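Local coordinates for sp1 protein (Swine acute diarrhea syndrome coronavirus, PDB 6LPA) that probably suppresses host gene expression and thereby helps the virus evade innate immunity, as nsp1 proteins of related coronaviruses do, at residues A[54-57]-A[58-62]. Numbering follows the deposited sequence.
Sequences IGVE and PSDFV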
loop_
_atom_site.group_PDB
_atom_site.type_symbol
_atom_site.label_atom_id
_atom_site.label_comp_id
_atom_site.label_asym_id
_atom_site.label_seq_id
_atom_site.Cartn_x
_atom_site.Cartn_y
_atom_site.Cartn_z
ATOM N N ILE A 54 -1.634 2.966 -19.666
ATOM C CA ILE A 54 -0.279 3.295 -20.073
ATOM C C ILE A 54 0.149 4.489 -19.235
ATOM O O ILE A 54 -0.677 5.352 -18.915
ATOM C CB ILE A 54 -0.177 3.578 -21.591
ATOM C CG1 ILE A 54 -0.910 4.859 -21.969
ATOM C CG2 ILE A 54 -0.771 2.420 -22.369
ATOM C CD1 ILE A 54 -1.130 5.027 -23.460
ATOM N N GLY A 55 1.412 4.480 -18.800
ATOM C CA GLY A 55 1.989 5.547 -18.004
ATOM C C GLY A 55 2.138 5.265 -16.523
ATOM O O GLY A 55 2.632 6.135 -15.791
ATOM N N VAL A 56 1.708 4.103 -16.039
ATOM C CA VAL A 56 1.738 3.806 -14.605
ATOM C C VAL A 56 2.547 2.532 -14.378
ATOM O O VAL A 56 2.159 1.448 -14.839
ATOM C CB VAL A 56 0.323 3.674 -14.013
ATOM C CG1 VAL A 56 0.410 3.533 -12.508
ATOM C CG2 VAL A 56 -0.523 4.906 -14.376
ATOM N N GLU A 57 3.669 2.669 -13.660
ATOM C CA GLU A 57 4.555 1.558 -13.345
ATOM C C GLU A 57 4.022 0.772 -12.153
ATOM O O GLU A 57 3.291 1.318 -11.313
ATOM C CB GLU A 57 5.952 2.082 -13.016
ATOM C CG GLU A 57 7.077 1.357 -13.703
ATOM C CD GLU A 57 7.099 1.632 -15.184
ATOM O OE1 GLU A 57 7.560 2.725 -15.565
ATOM O OE2 GLU A 57 6.653 0.764 -15.963
ATOM N N PRO A 58 4.399 -0.510 -12.037
ATOM C CA PRO A 58 3.990 -1.285 -10.855
ATOM C C PRO A 58 4.426 -0.656 -9.538
ATOM O O PRO A 58 3.733 -0.805 -8.523
ATOM C CB PRO A 58 4.660 -2.650 -11.090
ATOM C CG PRO A 58 4.801 -2.738 -12.553
ATOM C CD PRO A 58 5.094 -1.358 -13.029
ATOM N N SER A 59 5.548 0.061 -9.525
ATOM C CA SER A 59 6.004 0.736 -8.317
ATOM C C SER A 59 5.265 2.043 -8.042
ATOM O O SER A 59 5.422 2.610 -6.954
ATOM C CB SER A 59 7.497 1.020 -8.434
ATOM O OG SER A 59 7.741 1.680 -9.660
ATOM N N ASP A 60 4.479 2.546 -8.989
ATOM C CA ASP A 60 3.840 3.845 -8.799
ATOM C C ASP A 60 2.671 3.731 -7.830
ATOM O O ASP A 60 1.911 2.761 -7.856
ATOM C CB ASP A 60 3.360 4.402 -10.140
ATOM C CG ASP A 60 4.501 4.959 -10.976
ATOM O OD1 ASP A 60 5.465 5.479 -10.378
ATOM O OD2 ASP A 60 4.445 4.848 -12.220
ATOM N N PHE A 61 2.522 4.739 -6.985
ATOM C CA PHE A 61 1.424 4.771 -6.036
ATOM C C PHE A 61 0.161 5.308 -6.694
ATOM O O PHE A 61 0.180 6.357 -7.348
ATOM C CB PHE A 61 1.793 5.626 -4.828
ATOM C CG PHE A 61 2.698 4.925 -3.876
ATOM C CD1 PHE A 61 2.203 3.942 -3.032
ATOM C CD2 PHE A 61 4.053 5.203 -3.858
ATOM C CE1 PHE A 61 3.049 3.275 -2.161
ATOM C CE2 PHE A 61 4.901 4.532 -2.993
ATOM C CZ PHE A 61 4.396 3.577 -2.140
ATOM N N VAL A 62 -0.929 4.569 -6.533
ATOM C CA VAL A 62 -2.258 5.014 -6.934
ATOM C C VAL A 62 -3.179 4.795 -5.737
ATOM O O VAL A 62 -2.709 4.440 -4.647
ATOM C CB VAL A 62 -2.729 4.260 -8.193
ATOM C CG1 VAL A 62 -1.756 4.496 -9.351
ATOM C CG2 VAL A 62 -2.804 2.784 -7.927
HETATM O O HOH W 1 3.159 7.156 -13.411
#
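Asp60, last residue of a type I beta turn, turns its carboxylate back to the amide of Glu57, the first, illustrating how one acidic side chain can bind the turn that carries it. The turn itself is closed by Asp60 N donating to Glu57 O (2.9 Å). In return Asp60 OD2 takes the amide of Glu57, N to OD2 2.7 Å at a fairly straight 160°, on the anti side and tilted 34° from the carboxylate plane. With chi1 at -76°, CG of Asp60 lies beside its own backbone N, which swings the carboxylate back toward Glu57. A water donates to Asp60 OD2 (2.9 Å) and to Gly55 O (2.6 Å), so OD2 is gripped by two donors and the water bridges it to Gly55, two residues before the turn. Glu57 CG lies against Pro58 CD (3.4 Å), and beyond it the chain bends at chi2. On the apolar side, Val56 CG1, anti to its backbone N, touches both Asp60 CB and Val62 CG1 at 3.9 Å. The turn lies in the loop that joins strand 53-54 to strand 61-66; Val56 and Val62 both pack on Ile90 of strand 85-91, while Asp60 OD1 forms a salt bridge with Arg83 of the second subunit, placing the turn at the dimer interface.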